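Local coordinates for dual function macrocyclase-peptidase POPB (Galerina marginata, PDB 5N4B), which cleaves toxin precursor peptides after proline and macrocyclises them, acting as a serine peptidase in amanitin biosynthesis, at residues F596-V600 and I719-L723; V645-M651 and N680-H686. The protein carries 1 engineered substitution. All blocks are in the same frame, centred on the assembly; numbering follows the deposited sequence.

Contact 1 of 2, residues F596-V600 and I719-L723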
loop_
_atom_site.group_PDB
_atom_site.type_symbol
_atom_site.label_atom_id
_atom_site.label_comp_id
_atom_site.label_asym_id
_atom_site.label_seq_id
_atom_site.Cartn_x
_atom_site.Cartn_y
_atom_site.Cartn_z
ATOM N N PHE A 596 14.609 -3.264 -22.224
ATOM C CA PHE A 596 14.558 -4.049 -21.005
ATOM C C PHE A 596 15.040 -5.452 -21.282
ATOM O O PHE A 596 14.817 -5.985 -22.364
ATOM C CB PHE A 596 13.119 -4.122 -20.523
ATOM C CG PHE A 596 12.487 -2.784 -20.313
ATOM C CD1 PHE A 596 12.946 -1.964 -19.307
ATOM C CD2 PHE A 596 11.458 -2.331 -21.096
ATOM C CE1 PHE A 596 12.401 -0.711 -19.096
ATOM C CE2 PHE A 596 10.878 -1.068 -20.886
ATOM C CZ PHE A 596 11.360 -0.273 -19.874
ATOM N N GLY A 597 15.679 -6.045 -20.279
ATOM C CA GLY A 597 16.143 -7.422 -20.349
ATOM C C GLY A 597 15.211 -8.412 -19.690
ATOM O O GLY A 597 15.331 -9.611 -19.940
ATOM N N ALA A 598 14.289 -7.944 -18.847
ATOM C CA ALA A 598 13.332 -8.820 -18.195
ATOM C C ALA A 598 12.221 -7.959 -17.631
ATOM O O ALA A 598 12.422 -6.783 -17.325
ATOM C CB ALA A 598 13.925 -9.640 -17.060
ATOM N N ALA A 599 11.058 -8.579 -17.448
ATOM C CA ALA A 599 9.899 -7.858 -16.956
ATOM C C ALA A 599 9.055 -8.749 -16.066
ATOM O O ALA A 599 8.735 -9.880 -16.441
ATOM C CB ALA A 599 9.055 -7.340 -18.128
ATOM N N VAL A 600 8.679 -8.239 -14.892
ATOM C CA VAL A 600 7.864 -8.984 -13.909
ATOM C C VAL A 600 6.720 -8.081 -13.455
ATOM O O VAL A 600 6.860 -7.330 -12.471
ATOM C CB VAL A 600 8.682 -9.554 -12.740
ATOM C CG1 VAL A 600 7.723 -10.281 -11.785
ATOM C CG2 VAL A 600 9.717 -10.479 -13.273
ATOM N N ILE A 719 14.604 -13.310 -13.236
ATOM C CA ILE A 719 15.269 -12.122 -13.728
ATOM C C ILE A 719 16.754 -12.399 -13.908
ATOM O O ILE A 719 17.346 -12.041 -14.929
ATOM C CB ILE A 719 15.008 -10.935 -12.795
ATOM C CG1 ILE A 719 13.574 -10.412 -12.963
ATOM C CG2 ILE A 719 16.021 -9.820 -13.067
ATOM C CD1 ILE A 719 13.139 -9.458 -11.911
ATOM N N ALA A 720 17.403 -13.009 -12.909
ATOM C CA ALA A 720 18.844 -13.230 -12.995
ATOM C C ALA A 720 19.209 -14.072 -14.207
ATOM O O ALA A 720 20.143 -13.739 -14.958
ATOM C CB ALA A 720 19.377 -13.894 -11.731
ATOM N N ARG A 721 18.475 -15.151 -14.435
ATOM C CA ARG A 721 18.764 -16.003 -15.597
ATOM C C ARG A 721 18.497 -15.254 -16.898
ATOM O O ARG A 721 19.301 -15.328 -17.835
ATOM C CB ARG A 721 17.949 -17.292 -15.535
ATOM C CG ARG A 721 18.145 -18.098 -16.787
ATOM C CD ARG A 721 17.998 -19.567 -16.601
ATOM N NE ARG A 721 19.111 -20.091 -15.814
ATOM C CZ ARG A 721 19.369 -21.383 -15.724
ATOM N NH1 ARG A 721 20.374 -21.818 -14.969
ATOM N NH2 ARG A 721 18.597 -22.237 -16.383
ATOM N N ALA A 722 17.396 -14.516 -16.964
ATOM C CA ALA A 722 17.113 -13.767 -18.187
ATOM C C ALA A 722 18.199 -12.767 -18.504
ATOM O O ALA A 722 18.406 -12.464 -19.678
ATOM C CB ALA A 722 15.810 -13.003 -18.070
ATOM N N LEU A 723 18.843 -12.175 -17.491
ATOM C CA LEU A 723 19.937 -11.216 -17.708
ATOM C C LEU A 723 21.293 -11.887 -17.786
ATOM O O LEU A 723 22.301 -11.188 -17.963
ATOM C CB LEU A 723 19.925 -10.179 -16.568
ATOM C CG LEU A 723 18.596 -9.406 -16.367
ATOM C CD1 LEU A 723 18.767 -8.327 -15.309
ATOM C CD2 LEU A 723 18.015 -8.848 -17.684
#
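L723 lays one methyl, CD2, against the backbone of G597, 3.5 Å from L723 CD2 to G597 C and nearly as close to G597 CA. Its CG stands anti to its own carbonyl carbon (chi1 -56°); chi2 sends CD1 on in the extended direction, and the other branch, CD2, turns onto G597. Having no side chain, G597 lets that methyl rest directly on its CA and C.

The next residue, A598, points its CB toward the last turn of helix 705-722 and drops it among three side chains. A598 CB lies 4.0 Å from A722 CB, and I719 CG1 and L723 CD2 close round it, both 4.2 Å from A598 CB. I719 lies one turn before A722 and L723, so all three meet the strand from the same side. A722 CB also rests 3.9 Å from G597 O, a plain van der Waals touch.

Two residues on, V600 again faces the helix; A599 between them turns the other way, onto V584 and I588 of helix 579-590. V600 CG2 reaches I719 CD1 at 3.8 Å, the two side chains crossing obliquely. I719 gets there by holding CG1 anti to its carbonyl carbon (chi1 -74°) and stretching CD1 onward with chi2 at 168°.

No hydrogen bond spans the contact; it rests on van der Waals packing, largely between apolar side chains. The strand's backbone is paired instead with its sheet neighbours, at I574 on one side and at A653 and L655 on the other. A C-terminal helix lying by its last turn on an interior parallel strand, with another helix on the reverse face, is the three-layered arrangement expected of the alpha/beta-hydrolase fold of prolyl oligopeptidases.

Contact 2 of 2, residues V645-M651 and N680-H686; sequences VRTDKVM and NVPQNPH
N684 meets M651 with both ends of its side-chain amide, joining two loops of the alpha/beta-hydrolase domain that lead into the neighbouring parallel strands 653-659 and 688-693. Among the hydrogen bonds, M651 N donates to N684 OD1 at 2.9 Å, while N684 ND2 donates to M651 O at 174°. The second hydrogen of ND2 goes to H686 O, also in the amide plane, so three bonds fix the rotation of the buried amide. N684 itself closes the type I turn that begins at V681.

Water joins V645 O to N680 OD1, donating to both; N680 ND2 turns back to T676 O in its own helix.

Van der Waals contacts fill in the rest. V645 CG1 packs 3.7 Å from N680 CB, and V681 CG1 touches the carbonyl oxygens of R646 and K649. V650, with CG1 anti to its backbone N (chi1 171°), sends that methyl to P685 CG at 3.7 Å and near H686 CE1.

P685 CG sits over one face of the H686 ring. H686 ND1 donates at 3.1 Å to M651 O, which lies in the ring plane; N684 ND2 reaches that oxygen from the other face of the carbonyl plane.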
loop_
_atom_site.group_PDB
_atom_site.type_symbol
_atom_site.label_atom_id
_atom_site.label_comp_id
_atom_site.label_asym_id
_atom_site.label_seq_id
_atom_site.Cartn_x
_atom_site.Cartn_y
_atom_site.Cartn_z
ATOM N N VAL A 645 -0.314 -4.596 -28.457
ATOM C CA VAL A 645 0.725 -5.587 -28.735
ATOM C C VAL A 645 0.906 -5.693 -30.240
ATOM O O VAL A 645 -0.067 -5.659 -30.987
ATOM C CB VAL A 645 0.347 -6.941 -28.119
ATOM C CG1 VAL A 645 1.403 -7.959 -28.462
ATOM C CG2 VAL A 645 0.159 -6.822 -26.625
ATOM N N ARG A 646 2.157 -5.719 -30.685
ATOM C CA ARG A 646 2.521 -5.817 -32.094
ATOM C C ARG A 646 3.075 -7.205 -32.375
ATOM O O ARG A 646 3.340 -8.000 -31.487
ATOM C CB ARG A 646 3.583 -4.762 -32.433
ATOM C CG ARG A 646 3.159 -3.339 -32.240
ATOM C CD ARG A 646 4.308 -2.370 -32.579
ATOM N NE ARG A 646 4.716 -2.419 -33.994
ATOM C CZ ARG A 646 4.257 -1.614 -34.949
ATOM N NH1 ARG A 646 3.382 -0.665 -34.667
ATOM N NH2 ARG A 646 4.713 -1.731 -36.193
ATOM N N THR A 647 3.264 -7.478 -33.671
ATOM C CA THR A 647 3.823 -8.748 -34.108
ATOM C C THR A 647 5.284 -8.658 -34.479
ATOM O O THR A 647 5.847 -9.659 -34.938
ATOM C CB THR A 647 3.065 -9.326 -35.307
ATOM O OG1 THR A 647 3.098 -8.422 -36.422
ATOM C CG2 THR A 647 1.642 -9.668 -34.974
ATOM N N ASP A 648 5.872 -7.461 -34.466
ATOM C CA ASP A 648 7.194 -7.221 -35.041
ATOM C C ASP A 648 8.250 -6.780 -34.034
ATOM O O ASP A 648 9.324 -6.338 -34.464
ATOM C CB ASP A 648 7.101 -6.231 -36.208
ATOM C CG ASP A 648 6.662 -4.860 -35.796
ATOM O OD1 ASP A 648 6.270 -4.641 -34.603
ATOM O OD2 ASP A 648 6.585 -3.975 -36.724
ATOM N N LYS A 649 7.961 -6.806 -32.724
ATOM C CA LYS A 649 8.933 -6.381 -31.717
ATOM C C LYS A 649 9.273 -7.556 -30.806
ATOM O O LYS A 649 8.369 -8.185 -30.245
ATOM C CB LYS A 649 8.359 -5.225 -30.891
ATOM C CG LYS A 649 9.278 -4.622 -29.890
ATOM C CD LYS A 649 8.627 -3.499 -29.033
ATOM C CE LYS A 649 8.421 -2.244 -29.800
ATOM N NZ LYS A 649 7.961 -1.175 -28.899
ATOM N N VAL A 650 10.568 -7.802 -30.603
ATOM C CA VAL A 650 11.005 -8.809 -29.643
ATOM C C VAL A 650 10.682 -8.304 -28.239
ATOM O O VAL A 650 11.022 -7.163 -27.885
ATOM C CB VAL A 650 12.494 -9.116 -29.821
ATOM C CG1 VAL A 650 12.999 -10.000 -28.700
ATOM C CG2 VAL A 650 12.767 -9.808 -31.171
ATOM N N MET A 651 10.006 -9.142 -27.441
ATOM C CA MET A 651 9.686 -8.846 -26.053
ATOM C C MET A 651 10.764 -9.399 -25.130
ATOM O O MET A 651 11.285 -10.486 -25.369
ATOM C CB MET A 651 8.337 -9.449 -25.657
ATOM C CG MET A 651 7.133 -8.790 -26.265
ATOM S SD MET A 651 6.864 -7.095 -25.616
ATOM C CE MET A 651 7.383 -6.343 -27.115
ATOM N N ASN A 680 0.601 -13.052 -30.488
ATOM C CA ASN A 680 1.230 -12.139 -31.419
ATOM C C ASN A 680 2.677 -12.498 -31.706
ATOM O O ASN A 680 3.113 -12.355 -32.868
ATOM C CB ASN A 680 1.133 -10.713 -30.904
ATOM C CG ASN A 680 -0.154 -10.083 -31.280
ATOM O OD1 ASN A 680 -0.331 -9.615 -32.415
ATOM N ND2 ASN A 680 -1.097 -10.095 -30.364
ATOM N N VAL A 681 3.445 -12.925 -30.697
ATOM C CA VAL A 681 4.862 -13.281 -30.889
ATOM C C VAL A 681 5.116 -14.675 -30.340
ATOM O O VAL A 681 5.930 -14.859 -29.422
ATOM C CB VAL A 681 5.818 -12.207 -30.348
ATOM C CG1 VAL A 681 5.741 -10.956 -31.213
ATOM C CG2 VAL A 681 5.481 -11.844 -28.912
ATOM N N PRO A 682 4.443 -15.697 -30.874
ATOM C CA PRO A 682 4.616 -17.032 -30.313
ATOM C C PRO A 682 6.045 -17.508 -30.371
ATOM O O PRO A 682 6.488 -18.265 -29.490
ATOM C CB PRO A 682 3.682 -17.878 -31.189
ATOM C CG PRO A 682 3.537 -17.085 -32.459
ATOM C CD PRO A 682 3.501 -15.664 -31.999
ATOM N N GLN A 683 6.791 -17.092 -31.387
ATOM C CA GLN A 683 8.175 -17.500 -31.546
ATOM C C GLN A 683 9.142 -16.542 -30.882
ATOM O O GLN A 683 10.339 -16.561 -31.148
ATOM C CB GLN A 683 8.524 -17.671 -33.023
ATOM C CG GLN A 683 7.537 -18.572 -33.779
ATOM C CD GLN A 683 7.442 -19.962 -33.217
ATOM O OE1 GLN A 683 8.442 -20.542 -32.814
ATOM N NE2 GLN A 683 6.230 -20.524 -33.239
ATOM N N ASN A 684 8.654 -15.736 -29.944
ATOM C CA ASN A 684 9.555 -14.828 -29.261
ATOM C C ASN A 684 10.741 -15.603 -28.681
ATOM O O ASN A 684 10.546 -16.671 -28.092
ATOM C CB ASN A 684 8.799 -14.145 -28.115
ATOM C CG ASN A 684 9.462 -12.879 -27.652
ATOM O OD1 ASN A 684 9.521 -11.853 -28.377
ATOM N ND2 ASN A 684 10.032 -12.923 -26.440
ATOM N N PRO A 685 11.950 -15.056 -28.737
ATOM C CA PRO A 685 13.120 -15.821 -28.277
ATOM C C PRO A 685 13.210 -15.979 -26.781
ATOM O O PRO A 685 13.942 -16.854 -26.308
ATOM C CB PRO A 685 14.295 -14.992 -28.779
ATOM C CG PRO A 685 13.747 -13.653 -29.078
ATOM C CD PRO A 685 12.334 -13.844 -29.470
ATOM N N HIS A 686 12.475 -15.155 -26.039
ATOM C CA HIS A 686 12.492 -15.129 -24.589
ATOM C C HIS A 686 11.146 -15.561 -24.072
ATOM O O HIS A 686 10.126 -15.249 -24.699
ATOM C CB HIS A 686 12.803 -13.712 -24.107
ATOM C CG HIS A 686 13.992 -13.135 -24.806
ATOM N ND1 HIS A 686 14.020 -11.883 -25.378
ATOM C CD2 HIS A 686 15.213 -13.664 -24.981
ATOM C CE1 HIS A 686 15.217 -11.689 -25.929
ATOM N NE2 HIS A 686 15.956 -12.754 -25.697
HETATM O O HOH W 1 -1.020 -7.128 -33.211
#

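In the fold
Following the chain from its N terminus, an N-terminal part with helices 46-64 and 68-80 is followed by the propeller blades, and the main hydrolase sheet then builds up to strand 598-602, where contact 1 begins. Contact 1 closes only at the end of helix 705-722, a long loop of 118 intervening residues. Within that loop lies the whole of contact 2: 645-651 leads into strand 653-659, the chain returns through helix 668-680, and the loop after it leads into the edge strand 688-693. The two contacts are thus nested, not crossed. Contact 1 ties the C-terminal helix to the sheet, contact 2 the entrances of its last two strands; their centres lie about 16 Å apart and their nearest atoms about 6 Å, so the two do not touch.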